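Local structure of ESX-5 secretion-associated protein EspG5 (Mycobacterium marinum, 6VJ5) at residues L83-L88 / Q125-A130; V142-S147 / A151-D156; L242-G247 / Q276-G281. The protein acts as a specific chaperone for cognate PE/PPE proteins, preventing aggregation of PE/PPE dimers and being required for secretion of LipY and PE31/PPE18. All blocks are in the same frame, centred on the assembly; numbering follows the deposited sequence.

Contact 1: L83-L88 / Q125-A130; sequences LEVVAL and QHWVSA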
# COMPACT_ATOMS: atom_id res chain seq x y z
N LEU C 83 8.07 -4.60 -25.02
CA LEU C 83 9.51 -4.69 -24.82
C LEU C 83 9.95 -3.53 -23.95
O LEU C 83 9.49 -2.40 -24.12
CB LEU C 83 10.25 -4.64 -26.16
CG LEU C 83 11.77 -4.72 -26.12
CD1 LEU C 83 12.22 -6.08 -25.61
CD2 LEU C 83 12.34 -4.44 -27.50
N GLU C 84 10.84 -3.83 -23.00
CA GLU C 84 11.47 -2.82 -22.17
C GLU C 84 12.98 -3.04 -22.20
O GLU C 84 13.45 -4.15 -21.95
CB GLU C 84 10.97 -2.87 -20.72
CG GLU C 84 9.94 -1.79 -20.39
CD GLU C 84 9.18 -2.09 -19.11
OE1 GLU C 84 9.19 -3.25 -18.66
OE2 GLU C 84 8.58 -1.15 -18.55
N VAL C 85 13.71 -1.99 -22.55
CA VAL C 85 15.17 -1.98 -22.50
C VAL C 85 15.56 -1.00 -21.40
O VAL C 85 15.10 0.15 -21.39
CB VAL C 85 15.79 -1.57 -23.84
CG1 VAL C 85 17.29 -1.44 -23.72
CG2 VAL C 85 15.43 -2.59 -24.92
N VAL C 86 16.39 -1.45 -20.47
CA VAL C 86 16.77 -0.67 -19.31
C VAL C 86 18.27 -0.42 -19.33
O VAL C 86 19.04 -1.30 -19.73
CB VAL C 86 16.36 -1.37 -17.99
CG1 VAL C 86 17.03 -0.69 -16.80
CG2 VAL C 86 14.85 -1.36 -17.84
N ALA C 87 18.67 0.77 -18.89
CA ALA C 87 20.07 1.13 -18.72
C ALA C 87 20.21 1.89 -17.41
O ALA C 87 19.53 2.90 -17.20
CB ALA C 87 20.57 1.98 -19.89
N LEU C 88 21.08 1.41 -16.53
CA LEU C 88 21.39 2.09 -15.27
C LEU C 88 22.81 2.63 -15.38
O LEU C 88 23.75 1.87 -15.61
CB LEU C 88 21.27 1.14 -14.09
CG LEU C 88 20.02 0.26 -14.05
CD1 LEU C 88 20.12 -0.77 -12.94
CD2 LEU C 88 18.77 1.12 -13.91
N GLN C 125 4.98 -0.03 -32.54
CA GLN C 125 6.12 0.71 -33.07
C GLN C 125 6.32 2.03 -32.34
O GLN C 125 7.13 2.86 -32.78
CB GLN C 125 5.94 0.96 -34.57
CG GLN C 125 5.80 -0.30 -35.42
CD GLN C 125 4.34 -0.67 -35.68
OE1 GLN C 125 3.90 -1.77 -35.36
NE2 GLN C 125 3.60 0.26 -36.27
N HIS C 126 5.60 2.26 -31.25
CA HIS C 126 5.71 3.48 -30.47
C HIS C 126 6.81 3.28 -29.43
O HIS C 126 6.65 2.48 -28.50
CB HIS C 126 4.37 3.82 -29.83
CG HIS C 126 4.28 5.22 -29.31
ND1 HIS C 126 3.13 5.73 -28.75
CD2 HIS C 126 5.20 6.21 -29.26
CE1 HIS C 126 3.35 6.98 -28.38
NE2 HIS C 126 4.60 7.29 -28.68
N TRP C 127 7.92 4.00 -29.59
CA TRP C 127 9.05 3.93 -28.66
C TRP C 127 9.03 5.17 -27.77
O TRP C 127 9.05 6.30 -28.27
CB TRP C 127 10.38 3.84 -29.41
CG TRP C 127 10.79 2.45 -29.78
CD1 TRP C 127 10.57 1.82 -30.97
CD2 TRP C 127 11.49 1.51 -28.96
NE1 TRP C 127 11.09 0.55 -30.94
CE2 TRP C 127 11.66 0.34 -29.72
CE3 TRP C 127 12.00 1.55 -27.65
CZ2 TRP C 127 12.31 -0.79 -29.22
CZ3 TRP C 127 12.64 0.43 -27.16
CH2 TRP C 127 12.79 -0.72 -27.94
N VAL C 128 9.01 4.95 -26.45
CA VAL C 128 8.94 6.02 -25.47
C VAL C 128 10.12 5.92 -24.52
O VAL C 128 10.62 4.82 -24.24
CB VAL C 128 7.60 5.97 -24.70
CG1 VAL C 128 7.60 6.94 -23.53
CG2 VAL C 128 6.43 6.27 -25.64
N SER C 129 10.57 7.07 -24.04
CA SER C 129 11.72 7.16 -23.14
C SER C 129 11.27 7.67 -21.78
O SER C 129 10.54 8.65 -21.69
CB SER C 129 12.79 8.10 -23.71
OG SER C 129 12.62 9.43 -23.23
N ALA C 130 11.72 6.99 -20.72
CA ALA C 130 11.52 7.45 -19.35
C ALA C 130 12.87 7.46 -18.66
O ALA C 130 13.52 6.41 -18.55
CB ALA C 130 10.53 6.55 -18.60
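L83 meets the indole of W127 with a single methyl. Its CD2 lies 3.8 Å from W127 CH2 and 4.0 Å from W127 CZ2. The methyl comes up obliquely to the benzo end of the ring. CG of L83 is anti to the backbone N (chi1 -180°), which carries the branch out from the strand. L289 and W294 also pack on L83.

E84 turns its side chain to the other side of the sheet. There its OE1 is hydrogen-bonded to the hydroxyl of Y230.

The two segments are not neighbours in the sheet. Strand 115-123 runs between them and is antiparallel to both, so 83-88 and 126-130 run parallel. The three strands form a beta-meander within the large antiparallel sheet of EspG5. The CA atoms of L83 and W127 are 9.4 Å apart, the spacing of strands with one strand between them. No hydrogen bond joins the two segments directly. The large W127 side chain reaches across the middle strand, lying against L120 and R122. CG of W127 is anti to its carbonyl carbon (chi1 -86°), and this rotation swings the indole over the middle strand until CH2 reaches L83.

V85 faces the same side as L83. Its CG2 sits at the edge of the indole, near the ring plane, 4.4 Å from W127 CH2.

Contact 2: V142-S147 / A151-D156; sequences VSVSDS and AALVID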
# COMPACT_ATOMS: atom_id res chain seq x y z
N VAL C 142 11.19 8.37 -28.36
CA VAL C 142 12.59 8.04 -28.62
C VAL C 142 12.68 7.29 -29.93
O VAL C 142 11.88 6.38 -30.20
CB VAL C 142 13.19 7.21 -27.46
CG1 VAL C 142 12.52 5.84 -27.39
CG2 VAL C 142 14.69 7.06 -27.64
N SER C 143 13.65 7.67 -30.76
CA SER C 143 13.87 7.03 -32.05
C SER C 143 14.77 5.83 -31.84
O SER C 143 15.96 5.98 -31.54
CB SER C 143 14.49 8.02 -33.04
OG SER C 143 13.70 9.20 -33.13
N VAL C 144 14.21 4.63 -31.98
CA VAL C 144 14.93 3.38 -31.78
C VAL C 144 14.66 2.49 -32.98
O VAL C 144 13.51 2.12 -33.24
CB VAL C 144 14.53 2.67 -30.48
CG1 VAL C 144 15.18 1.30 -30.40
CG2 VAL C 144 14.91 3.52 -29.28
N SER C 145 15.72 2.13 -33.71
CA SER C 145 15.60 1.34 -34.93
C SER C 145 16.21 -0.05 -34.73
O SER C 145 15.47 -1.04 -34.68
CB SER C 145 16.27 2.07 -36.09
OG SER C 145 17.59 2.47 -35.74
N ASP C 146 17.52 -0.14 -34.61
CA ASP C 146 18.21 -1.42 -34.47
C ASP C 146 19.04 -1.41 -33.19
O ASP C 146 19.03 -0.45 -32.41
CB ASP C 146 19.09 -1.69 -35.69
CG ASP C 146 20.03 -0.54 -36.01
OD1 ASP C 146 20.15 0.39 -35.18
OD2 ASP C 146 20.66 -0.57 -37.09
N SER C 147 19.76 -2.51 -32.97
CA SER C 147 20.64 -2.59 -31.81
C SER C 147 21.57 -1.38 -31.76
O SER C 147 21.88 -0.86 -30.68
CB SER C 147 21.43 -3.89 -31.85
OG SER C 147 20.60 -4.96 -32.26
N ALA C 151 22.55 1.05 -28.72
CA ALA C 151 23.94 1.16 -28.29
C ALA C 151 24.40 2.61 -28.30
O ALA C 151 25.05 3.07 -27.35
CB ALA C 151 24.84 0.31 -29.20
N ALA C 152 24.07 3.35 -29.36
CA ALA C 152 24.49 4.75 -29.43
C ALA C 152 23.88 5.57 -28.30
O ALA C 152 24.54 6.45 -27.74
CB ALA C 152 24.09 5.35 -30.79
N LEU C 153 22.62 5.30 -27.96
CA LEU C 153 21.97 6.05 -26.89
C LEU C 153 22.62 5.78 -25.55
O LEU C 153 22.78 6.69 -24.73
CB LEU C 153 20.48 5.71 -26.84
CG LEU C 153 19.65 6.16 -28.05
CD1 LEU C 153 18.24 5.60 -27.93
CD2 LEU C 153 19.62 7.67 -28.17
N VAL C 154 23.01 4.53 -25.29
CA VAL C 154 23.68 4.21 -24.04
C VAL C 154 25.03 4.92 -23.97
O VAL C 154 25.36 5.58 -22.98
CB VAL C 154 23.85 2.69 -23.88
CG1 VAL C 154 24.58 2.38 -22.58
CG2 VAL C 154 22.50 1.99 -23.92
N ILE C 155 25.82 4.80 -25.04
CA ILE C 155 27.15 5.41 -25.07
C ILE C 155 27.04 6.92 -24.83
O ILE C 155 27.79 7.49 -24.03
CB ILE C 155 27.85 5.11 -26.40
CG1 ILE C 155 28.12 3.61 -26.54
CG2 ILE C 155 29.14 5.92 -26.51
CD1 ILE C 155 28.50 3.18 -27.95
N ASP C 156 26.11 7.58 -25.53
CA ASP C 156 25.95 9.01 -25.36
C ASP C 156 25.65 9.36 -23.90
O ASP C 156 26.18 10.33 -23.36
CB ASP C 156 24.85 9.54 -26.28
CG ASP C 156 25.40 10.12 -27.56
OD1 ASP C 156 26.60 9.92 -27.86
OD2 ASP C 156 24.64 10.81 -28.27
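L153 reaches from the helix back to the loop that leads into it, and meets V142 and V144 there. Its CB leaves the helix on the loop side. CG is anti to the carbonyl carbon and beside the backbone N (chi1 -67°). An extended chi2 of 173° then carries CD1 out to the loop. CD1 is the atom that touches. It lies 3.8 Å from V142 CG2 and 4.2 Å from V144 CG2, so one methyl meets a branch from each valine. The leucine crosses both valines at a slant. The S143 carbonyl lies between the two valines in sequence, and its O is 4.3 Å from L153 CD1, a loose contact.

L153 lies at an exposed place, so this is a partly open apolar patch rather than a sealed core. The buried part is nearer the start of the helix. There A151 N donates to S147 O at 2.8 Å, the i to i+4 bond of the first turn. The neighbouring A151 CB is 3.5 Å from the same S147 O. Helix 275-286 covers this part, with K283 against S147 and V282 against A151.

From the first turn of the helix, S149 OG is hydrogen-bonded to S145 N and D146 O. D146 stands at the N-cap, and its side chain caps a backbone N in the first turn. The loop and helix 147-159 thus make an N-capped helix start, with a leucine folded back on the incoming chain.

Contact 3: L242-G247 / Q276-G281; sequences LSLKDG and QLVQVG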
# COMPACT_ATOMS: atom_id res chain seq x y z
N LEU C 242 24.54 -6.47 -20.23
CA LEU C 242 25.73 -5.76 -20.69
C LEU C 242 26.17 -4.79 -19.61
O LEU C 242 25.42 -3.88 -19.25
CB LEU C 242 25.47 -5.00 -21.99
CG LEU C 242 26.60 -4.06 -22.43
CD1 LEU C 242 27.87 -4.84 -22.74
CD2 LEU C 242 26.17 -3.23 -23.63
N SER C 243 27.39 -4.97 -19.11
CA SER C 243 27.98 -4.07 -18.14
C SER C 243 29.17 -3.36 -18.77
O SER C 243 30.11 -4.01 -19.24
CB SER C 243 28.42 -4.82 -16.88
OG SER C 243 29.08 -3.95 -15.99
N LEU C 244 29.13 -2.03 -18.78
CA LEU C 244 30.27 -1.20 -19.17
C LEU C 244 30.85 -0.56 -17.92
O LEU C 244 30.10 -0.09 -17.05
CB LEU C 244 29.86 -0.11 -20.15
CG LEU C 244 29.07 -0.55 -21.39
CD1 LEU C 244 28.91 0.65 -22.32
CD2 LEU C 244 29.76 -1.69 -22.10
N LYS C 245 32.18 -0.52 -17.84
CA LYS C 245 32.87 0.05 -16.69
C LYS C 245 34.07 0.86 -17.14
O LYS C 245 34.80 0.45 -18.05
CB LYS C 245 33.34 -1.04 -15.72
CG LYS C 245 32.23 -1.93 -15.18
CD LYS C 245 32.80 -3.05 -14.33
CE LYS C 245 31.72 -4.02 -13.88
NZ LYS C 245 30.72 -3.36 -12.99
N ASP C 246 34.29 2.00 -16.48
CA ASP C 246 35.36 2.94 -16.81
C ASP C 246 36.44 2.90 -15.73
O ASP C 246 36.29 3.50 -14.67
CB ASP C 246 34.82 4.36 -16.94
CG ASP C 246 34.06 4.58 -18.21
OD1 ASP C 246 33.86 3.60 -18.95
OD2 ASP C 246 33.67 5.74 -18.48
N GLY C 247 37.55 2.23 -16.03
CA GLY C 247 38.70 2.19 -15.16
C GLY C 247 39.88 2.99 -15.70
O GLY C 247 39.86 3.49 -16.82
N GLN C 276 31.80 -0.88 -31.87
CA GLN C 276 31.24 -2.07 -32.51
C GLN C 276 30.90 -3.15 -31.49
O GLN C 276 29.83 -3.77 -31.58
CB GLN C 276 32.22 -2.62 -33.55
CG GLN C 276 31.66 -3.80 -34.35
CD GLN C 276 32.71 -4.86 -34.64
OE1 GLN C 276 32.42 -6.06 -34.60
NE2 GLN C 276 33.93 -4.43 -34.95
N LEU C 277 31.79 -3.40 -30.53
CA LEU C 277 31.53 -4.45 -29.55
C LEU C 277 30.44 -4.06 -28.57
O LEU C 277 29.71 -4.92 -28.09
CB LEU C 277 32.82 -4.80 -28.81
CG LEU C 277 33.85 -5.54 -29.66
CD1 LEU C 277 35.18 -5.62 -28.94
CD2 LEU C 277 33.36 -6.94 -30.02
N VAL C 278 30.32 -2.76 -28.26
CA VAL C 278 29.18 -2.31 -27.47
C VAL C 278 27.89 -2.54 -28.25
O VAL C 278 26.85 -2.86 -27.66
CB VAL C 278 29.36 -0.83 -27.09
CG1 VAL C 278 28.10 -0.31 -26.40
CG2 VAL C 278 30.57 -0.66 -26.19
N GLN C 279 27.93 -2.37 -29.57
CA GLN C 279 26.79 -2.73 -30.40
C GLN C 279 26.54 -4.23 -30.37
O GLN C 279 25.38 -4.67 -30.32
CB GLN C 279 27.01 -2.24 -31.83
CG GLN C 279 25.95 -2.65 -32.85
CD GLN C 279 26.21 -4.02 -33.46
OE1 GLN C 279 25.33 -4.88 -33.49
NE2 GLN C 279 27.43 -4.22 -33.97
N VAL C 280 27.60 -5.03 -30.37
CA VAL C 280 27.43 -6.48 -30.29
C VAL C 280 26.83 -6.87 -28.95
O VAL C 280 26.02 -7.80 -28.87
CB VAL C 280 28.78 -7.19 -30.53
CG1 VAL C 280 28.64 -8.69 -30.27
CG2 VAL C 280 29.28 -6.93 -31.94
N GLY C 281 27.21 -6.17 -27.89
CA GLY C 281 26.70 -6.53 -26.57
C GLY C 281 25.23 -6.21 -26.42
O GLY C 281 24.48 -7.00 -25.83
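L242 lies against flat backbone groups of the helix, not against a ring. Its CD2 sits over one face of the G281 carbonyl group, 4.2 Å from G281 C. The same methyl is 4.1 Å from V278 O, one turn earlier in the helix. CG of L242 is anti to the backbone N (chi1 171°), and this sends the isobutyl group from the strand to the helix.

Glycine at 281 has no side chain to stand between the two backbones. The CA atoms of L242 and G281 are only 6.0 Å apart, the nearest such pair here. From there the segments diverge, running at 149° between their N-to-C directions, not far from antiparallel.

V278 is the other helix residue in the contact. Its CG1 is 4.3 Å from L244 CD1 and 4.5 Å from L242 CD2. One valine methyl therefore faces both leucines, the approach to L242 being loose. The leucines stand two residues apart on the same face of the strand. Strand 250-256 adds to the same layer, with Y255 against L242 and V280, and A253 against L244. Helix 275-286 thus packs on one face of the large antiparallel sheet, a helix layer against a sheet layer.

The residues between and beyond the leucines look elsewhere. K245 NZ makes a salt bridge to E222 OE1. It also makes a weak hydrogen bond to the backbone of another protein chain, and S243 packs on that backbone.

Across this interface there is no hydrogen bond and no salt bridge. The touching residues are buried, and the side chains among them are aliphatic. Burial of apolar surface, with loose van der Waals contacts rather than directed polar bonds, therefore joins helix and strand here.

How the contacts relate
From the N terminus, contact 1 closes first, joining strands 83-91 and 126-133 across the intervening strand. Contact 2 follows after strand 136-141 and closes a very short turn of chain, from the loop after that strand into helix 147-159. Contact 3 comes last and brings helix 275-286 onto strand 234-247. The three are in series; none nests or crosses. Contacts 1 and 2 touch through a probable hydrogen bond, W127 O to V142 N, 3.0 Å. Contacts 2 and 3 touch helix to helix, with I155 CD1 3.8 Å from V278 CG1. Contacts 1 and 3 do not touch but reach the same sheet.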